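Local coordinates for LysR family transcriptional regulator (PDB 5B7H), which probably acts as a peroxide-responsive DNA-binding transcription factor of the LysR family, represented here by its regulatory domain, at residues D33-Q36 / E37-R41; R50-T53 / T54-L58; D110-D113 / E114-F117. The protein carries 1 engineered substitution. All coordinates share one frame; numbering follows the deposited sequence.

Contact 1 of 3, residues D33-Q36 / E37-R41; sequences DLVQ and EINQR
The contact belongs to the C-terminal half of helix 27-41, the helix of the beta-alpha-beta unit formed with strands 16-22 and 45-51. Here residues 33-36 meet residues 37-41 one turn further on. Three backbone bonds of the alpha-helical kind join them. Glu37 N gives to Asp33 O at 3.0 Å, Ile38 N to Leu34 O at 2.9 Å, and Asn39 N to Val35 O at 2.9 Å.

On the buried face the side chains of Leu34 and Ile38 touch through methyl groups, with CD1 of Leu34 3.8 Å from CG2 of Ile38. Ile38 sets CG1 between its own backbone N and carbonyl carbon (chi1 68°). This turns Ile38 CG1 back over the preceding turn, 3.4 Å from Leu34 O.

On another face the amides of Gln36 and Asn39 stand almost perpendicular, their planes 81° apart. One water joins them. It donates to Gln36 OE1 at 2.7 Å and accepts from Asn39 ND2 at 2.9 Å. Asn39 ND2 has a second acceptor in Ala157 O of the second subunit, whose Asn158 packs on Val35 and Ile38.

Further along, Arg41 reaches back to Glu37. In the conformer given for Glu37, Arg41 NH2 meets Glu37 OE2 at 2.7 Å in a nearly straight salt bridge, in the guanidinium plane. Glu37 has a second conformer, so the bridge may not be constant.

Leu34 packs on Leu211 and Val214 of helix 205-217. Leu34 and Ile38 both rest on Leu47 of strand 45-51.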
loop_
_atom_site.group_PDB
_atom_site.type_symbol
_atom_site.label_atom_id
_atom_site.label_comp_id
_atom_site.label_asym_id
_atom_site.label_seq_id
_atom_site.Cartn_x
_atom_site.Cartn_y
_atom_site.Cartn_z
ATOM N N ASP A 33 4.358 -5.471 12.769
ATOM C CA ASP A 33 5.070 -6.231 13.801
ATOM C C ASP A 33 5.588 -5.292 14.885
ATOM O O ASP A 33 5.524 -5.611 16.086
ATOM C CB ASP A 33 6.281 -6.960 13.180
ATOM C CG ASP A 33 5.910 -7.963 12.083
ATOM O OD1 ASP A 33 6.718 -8.051 11.111
ATOM O OD2 ASP A 33 4.867 -8.653 12.207
ATOM N N LEU A 34 6.093 -4.122 14.468
ATOM C CA LEU A 34 6.596 -3.143 15.425
ATOM C C LEU A 34 5.503 -2.713 16.394
ATOM O O LEU A 34 5.727 -2.658 17.606
ATOM C CB LEU A 34 7.239 -1.961 14.671
ATOM C CG LEU A 34 7.776 -0.874 15.612
ATOM C CD1 LEU A 34 8.865 -1.371 16.550
ATOM C CD2 LEU A 34 8.304 0.340 14.730
ATOM N N VAL A 35 4.312 -2.390 15.879
ATOM C CA VAL A 35 3.238 -1.941 16.763
ATOM C C VAL A 35 2.852 -3.041 17.757
ATOM O O VAL A 35 2.644 -2.763 18.941
ATOM C CB VAL A 35 2.038 -1.453 15.927
ATOM C CG1 VAL A 35 0.729 -1.381 16.776
ATOM C CG2 VAL A 35 2.361 -0.115 15.248
ATOM N N GLN A 36 2.739 -4.305 17.310
ATOM C CA GLN A 36 2.411 -5.325 18.295
ATOM C C GLN A 36 3.489 -5.462 19.366
ATOM O O GLN A 36 3.178 -5.708 20.534
ATOM C CB GLN A 36 2.224 -6.652 17.605
ATOM C CG GLN A 36 1.034 -6.670 16.662
ATOM C CD GLN A 36 -0.258 -6.247 17.362
ATOM O OE1 GLN A 36 -0.693 -6.876 18.324
ATOM N NE2 GLN A 36 -0.900 -5.185 16.853
ATOM N N GLU A 37 4.760 -5.311 18.985
ATOM C CA GLU A 37 5.818 -5.437 19.972
ATOM C C GLU A 37 5.816 -4.261 20.950
ATOM O O GLU A 37 5.924 -4.463 22.160
ATOM C CB GLU A 37 7.165 -5.561 19.269
ATOM C CG GLU A 37 8.329 -5.778 20.202
ATOM C CD GLU A 37 8.466 -7.214 20.691
ATOM O OE1 GLU A 37 7.478 -7.988 20.666
ATOM O OE2 GLU A 37 9.588 -7.560 21.116
ATOM N N ILE A 38 5.690 -3.026 20.448
ATOM C CA ILE A 38 5.685 -1.890 21.374
ATOM C C ILE A 38 4.427 -1.830 22.236
ATOM O O ILE A 38 4.497 -1.370 23.402
ATOM C CB ILE A 38 5.975 -0.554 20.701
ATOM C CG1 ILE A 38 4.845 -0.168 19.784
ATOM C CG2 ILE A 38 7.357 -0.582 19.982
ATOM C CD1 ILE A 38 5.003 1.327 19.405
ATOM N N ASN A 39 3.289 -2.345 21.740
ATOM C CA ASN A 39 2.083 -2.349 22.558
ATOM C C ASN A 39 2.338 -3.063 23.879
ATOM O O ASN A 39 1.837 -2.649 24.933
ATOM C CB ASN A 39 0.953 -3.038 21.803
ATOM C CG ASN A 39 0.229 -2.114 20.833
ATOM O OD1 ASN A 39 0.469 -0.912 20.778
ATOM N ND2 ASN A 39 -0.674 -2.712 20.057
ATOM N N GLN A 40 3.109 -4.148 23.833
ATOM C CA GLN A 40 3.393 -4.928 25.025
ATOM C C GLN A 40 4.605 -4.391 25.777
ATOM O O GLN A 40 4.554 -4.187 27.004
ATOM C CB GLN A 40 3.635 -6.361 24.597
ATOM C CG GLN A 40 3.916 -7.227 25.837
ATOM C CD GLN A 40 4.164 -8.648 25.491
ATOM O OE1 GLN A 40 5.077 -8.959 24.728
ATOM N NE2 GLN A 40 3.367 -9.538 26.063
ATOM N N ARG A 41 5.698 -4.110 25.059
ATOM C CA ARG A 41 6.955 -3.808 25.723
ATOM C C ARG A 41 7.053 -2.354 26.165
ATOM O O ARG A 41 7.725 -2.058 27.174
ATOM C CB ARG A 41 8.112 -4.195 24.806
ATOM C CG ARG A 41 8.188 -5.707 24.601
ATOM C CD ARG A 41 9.316 -6.087 23.644
ATOM N NE ARG A 41 10.571 -5.420 23.984
ATOM C CZ ARG A 41 11.697 -5.549 23.285
ATOM N NH1 ARG A 41 12.802 -4.908 23.678
ATOM N NH2 ARG A 41 11.710 -6.304 22.193
HETATM O O HOH W 1 -1.396 -5.508 20.535
#

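Contact 2 of 3, residues R50-T53 / T54-L58; sequences REDT and TTNLL
Asp52 and Thr53 meet Asn56 and Leu57 where strand 45-51 gives way to helix 54-62. The tight part has a polar and an apolar side. Thr53 is the N-cap: its OG1 accepts from Asn56 N at 3.1 Å. The hydroxyl sits between the residue's own N and carbonyl carbon (chi1 74°), which turns it to the first turn of the helix. Thr53 O accepts from Leu57 N at 2.9 Å.

One carboxylate oxygen, Asp52 OD2, takes two N-H groups. Thr53 N reaches Asp52 OD2 at 2.8 Å on the anti side. Asn56 ND2 reaches Asp52 OD2 at 3.0 Å from above the carboxylate plane, and both donors approach from the same face. The bond from Asn56 lies in its amide plane, with an N-H...O angle of 166°.

Leu57 closes the apolar side. Its CD1 lies 3.3 Å from Asp52 O, and its CD2 lies 3.7 Å from Asp52 CB and 3.9 Å from Arg50 CG. Leu57 is buried, packed on Leu69 and Leu71 of strand 68-73. By contrast, Thr55 and Asn56 are exposed, and Thr55 barely touches residues 50-53.

The whole is a strand-to-helix junction closed by a threonine N-cap.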
loop_
_atom_site.group_PDB
_atom_site.type_symbol
_atom_site.label_atom_id
_atom_site.label_comp_id
_atom_site.label_asym_id
_atom_site.label_seq_id
_atom_site.Cartn_x
_atom_site.Cartn_y
_atom_site.Cartn_z
ATOM N N ARG A 50 3.863 8.222 9.422
ATOM C CA ARG A 50 3.791 8.854 8.107
ATOM C C ARG A 50 4.434 7.958 7.075
ATOM O O ARG A 50 5.560 7.485 7.282
ATOM C CB ARG A 50 4.579 10.175 8.172
ATOM C CG ARG A 50 4.925 10.765 6.822
ATOM C CD ARG A 50 3.786 11.476 6.197
ATOM N NE ARG A 50 3.203 12.401 7.162
ATOM C CZ ARG A 50 3.716 13.591 7.517
ATOM N NH1 ARG A 50 4.861 14.057 6.971
ATOM N NH2 ARG A 50 3.079 14.320 8.451
ATOM N N GLU A 51 3.729 7.669 5.985
ATOM C CA GLU A 51 4.277 6.892 4.889
ATOM C C GLU A 51 4.535 7.843 3.727
ATOM O O GLU A 51 3.641 8.600 3.310
ATOM C CB GLU A 51 3.301 5.771 4.492
ATOM C CG GLU A 51 3.841 4.948 3.337
ATOM C CD GLU A 51 2.943 3.757 2.972
ATOM O OE1 GLU A 51 2.777 3.537 1.741
ATOM O OE2 GLU A 51 2.403 3.090 3.865
ATOM N N ASP A 52 5.757 7.801 3.187
ATOM C CA ASP A 52 6.089 8.736 2.104
ATOM C C ASP A 52 7.372 8.218 1.460
ATOM O O ASP A 52 8.013 7.302 1.986
ATOM C CB ASP A 52 6.244 10.201 2.580
ATOM C CG ASP A 52 5.843 11.256 1.513
ATOM O OD1 ASP A 52 5.518 12.405 1.936
ATOM O OD2 ASP A 52 5.872 10.961 0.262
ATOM N N THR A 53 7.720 8.845 0.316
ATOM C CA THR A 53 8.947 8.557 -0.438
ATOM C C THR A 53 10.167 8.949 0.398
ATOM O O THR A 53 10.084 9.857 1.221
ATOM C CB THR A 53 8.998 9.471 -1.719
ATOM O OG1 THR A 53 9.321 10.887 -1.430
ATOM C CG2 THR A 53 7.839 9.465 -2.407
ATOM N N THR A 54 11.320 8.328 0.092
ATOM C CA THR A 54 12.564 8.645 0.824
ATOM C C THR A 54 12.868 10.146 0.842
ATOM O O THR A 54 13.122 10.724 1.905
ATOM C CB THR A 54 13.743 7.865 0.228
ATOM O OG1 THR A 54 13.528 6.475 0.408
ATOM C CG2 THR A 54 15.072 8.230 0.912
ATOM N N THR A 55 12.844 10.797 -0.320
ATOM C CA THR A 55 13.203 12.199 -0.331
ATOM C C THR A 55 12.234 13.031 0.496
ATOM O O THR A 55 12.649 13.965 1.197
ATOM C CB THR A 55 13.291 12.694 -1.780
ATOM O OG1 THR A 55 14.278 11.906 -2.478
ATOM C CG2 THR A 55 13.662 14.184 -1.851
ATOM N N ASN A 56 10.926 12.748 0.391
ATOM C CA ASN A 56 9.946 13.507 1.160
ATOM C C ASN A 56 10.113 13.270 2.660
ATOM O O ASN A 56 9.939 14.190 3.487
ATOM C CB ASN A 56 8.525 13.145 0.702
ATOM C CG ASN A 56 8.187 13.748 -0.668
ATOM O OD1 ASN A 56 8.831 14.700 -1.106
ATOM N ND2 ASN A 56 7.188 13.172 -1.355
ATOM N N LEU A 57 10.433 12.026 3.037
ATOM C CA LEU A 57 10.623 11.753 4.460
ATOM C C LEU A 57 11.839 12.490 4.991
ATOM O O LEU A 57 11.813 12.993 6.124
ATOM C CB LEU A 57 10.805 10.254 4.709
ATOM C CG LEU A 57 9.567 9.371 4.473
ATOM C CD1 LEU A 57 9.946 7.892 4.636
ATOM C CD2 LEU A 57 8.465 9.787 5.452
ATOM N N LEU A 58 12.919 12.522 4.208
ATOM C CA LEU A 58 14.122 13.229 4.668
ATOM C C LEU A 58 13.848 14.733 4.852
ATOM O O LEU A 58 14.327 15.355 5.818
ATOM C CB LEU A 58 15.296 12.959 3.697
ATOM C CG LEU A 58 15.910 11.552 3.920
ATOM C CD1 LEU A 58 16.774 11.218 2.689
ATOM C CD2 LEU A 58 16.733 11.498 5.230
#

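Contact 3 of 3, residues D110-D113 / E114-F117; sequences DLPD and ESVF
The carbonyl oxygen of Pro112 is gripped twice by Ser115. OG of Ser115 donates to Pro112 O at 2.7 Å. The backbone N of Ser115 adds a weak bond to Pro112 O at 3.4 Å, with an N-H...O angle of only 130°. The motif is a type II beta turn from Pro112 to Ser115, with Asp113 and Glu114 at its corners. The side-chain bond therefore reinforces a turn whose own backbone bond is weak. Glu114 has the positive phi (62°) expected at the third position of such a turn.

Ser115 OG lies between the residue's backbone N and carbonyl carbon (chi1 61°). From there it faces the start of the turn. Ser115 OG also lies 3.5 Å from Leu111 CB and 3.7 Å from Pro112 CD. Ser115 is buried; its hydroxyl has Pro112 O as acceptor and lies against carbons of Pro112 and of Leu111, just before the turn.

The outer corner is different. Asp113 and Glu114 are exposed, and their carboxylates stay well apart. Asp113 OD2 forms a salt bridge with Lys140, whose NZ also bonds to Leu111 O. Lys140 thus joins the residue before the turn to its first corner, Asp113. Asn142 ND2 bonds to Glu114 O at the other corner.

The turn belongs to the long loop between strand 81-95 and helix 124-132. Past the turn, Val116 touches Leu111; both are buried. Their side chains cross at about a right angle, with CD1 of Leu111 3.9 Å from CG2 of Val116.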
loop_
_atom_site.group_PDB
_atom_site.type_symbol
_atom_site.label_atom_id
_atom_site.label_comp_id
_atom_site.label_asym_id
_atom_site.label_seq_id
_atom_site.Cartn_x
_atom_site.Cartn_y
_atom_site.Cartn_z
ATOM N N ASP A 110 18.844 -14.845 -20.473
ATOM C CA ASP A 110 17.888 -15.761 -21.086
ATOM C C ASP A 110 16.442 -15.296 -20.976
ATOM O O ASP A 110 15.568 -15.914 -21.607
ATOM C CB ASP A 110 18.005 -17.156 -20.458
ATOM C CG ASP A 110 19.334 -17.833 -20.774
ATOM O OD1 ASP A 110 19.730 -18.712 -19.974
ATOM O OD2 ASP A 110 19.969 -17.505 -21.813
ATOM N N LEU A 111 16.175 -14.228 -20.215
ATOM C CA LEU A 111 14.827 -13.696 -20.109
ATOM C C LEU A 111 14.501 -12.952 -21.398
ATOM O O LEU A 111 15.396 -12.485 -22.090
ATOM C CB LEU A 111 14.754 -12.682 -18.973
ATOM C CG LEU A 111 14.991 -13.219 -17.574
ATOM C CD1 LEU A 111 14.884 -12.028 -16.602
ATOM C CD2 LEU A 111 13.952 -14.287 -17.225
ATOM N N PRO A 112 13.222 -12.801 -21.729
ATOM C CA PRO A 112 12.877 -11.958 -22.874
ATOM C C PRO A 112 13.205 -10.503 -22.561
ATOM O O PRO A 112 13.179 -10.077 -21.403
ATOM C CB PRO A 112 11.362 -12.145 -23.008
ATOM C CG PRO A 112 11.037 -13.382 -22.243
ATOM C CD PRO A 112 12.034 -13.435 -21.125
ATOM N N ASP A 113 13.507 -9.742 -23.615
ATOM C CA ASP A 113 13.602 -8.292 -23.458
ATOM C C ASP A 113 12.309 -7.751 -22.848
ATOM O O ASP A 113 11.227 -8.282 -23.103
ATOM C CB ASP A 113 13.801 -7.651 -24.833
ATOM C CG ASP A 113 15.209 -7.866 -25.371
ATOM O OD1 ASP A 113 15.458 -7.466 -26.533
ATOM O OD2 ASP A 113 16.070 -8.416 -24.640
ATOM N N GLU A 114 12.442 -6.704 -22.002
ATOM C CA GLU A 114 11.292 -6.006 -21.403
ATOM C C GLU A 114 10.453 -6.920 -20.518
ATOM O O GLU A 114 9.258 -6.675 -20.326
ATOM C CB GLU A 114 10.362 -5.357 -22.442
ATOM C CG GLU A 114 11.069 -4.543 -23.491
ATOM C CD GLU A 114 10.146 -3.620 -24.293
ATOM O OE1 GLU A 114 10.673 -2.680 -24.923
ATOM O OE2 GLU A 114 8.911 -3.808 -24.284
ATOM N N SER A 115 11.036 -7.955 -19.931
ATOM C CA SER A 115 10.251 -8.829 -19.052
ATOM C C SER A 115 10.357 -8.491 -17.577
ATOM O O SER A 115 9.614 -9.066 -16.777
ATOM C CB SER A 115 10.635 -10.296 -19.266
ATOM O OG SER A 115 12.027 -10.497 -18.959
ATOM N N VAL A 116 11.267 -7.608 -17.190
ATOM C CA VAL A 116 11.466 -7.263 -15.781
ATOM C C VAL A 116 10.745 -5.956 -15.508
ATOM O O VAL A 116 11.105 -4.921 -16.081
ATOM C CB VAL A 116 12.959 -7.136 -15.456
ATOM C CG1 VAL A 116 13.117 -6.698 -13.992
ATOM C CG2 VAL A 116 13.623 -8.433 -15.723
ATOM N N PHE A 117 9.740 -5.977 -14.638
ATOM C CA PHE A 117 8.995 -4.769 -14.293
ATOM C C PHE A 117 9.571 -4.197 -12.998
ATOM O O PHE A 117 9.964 -4.951 -12.093
ATOM C CB PHE A 117 7.494 -5.092 -14.098
ATOM C CG PHE A 117 6.755 -5.315 -15.388
ATOM C CD1 PHE A 117 5.971 -4.274 -15.922
ATOM C CD2 PHE A 117 6.914 -6.508 -16.131
ATOM C CE1 PHE A 117 5.252 -4.461 -17.131
ATOM C CE2 PHE A 117 6.219 -6.711 -17.341
ATOM C CZ PHE A 117 5.399 -5.676 -17.844
#

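In the fold
The three contacts follow one another along the chain, all within the LysR substrate-binding domain. Contacts 1 and 2 are linked by strand 45-51, which follows helix 27-41 and leads into contact 2. Their centres are 23 Å apart, and their nearest atoms about 10 Å. Contact 3 lies far off, across the centre of the chain from contact 1, with centres 41 Å apart. From contact 2 it is 30 Å between centres. All three have residues at the second subunit, contact 3 through Phe117 alone. At contact 2 a sulfate, probably from crystallisation, lies about 4 Å from the Thr54 side chain.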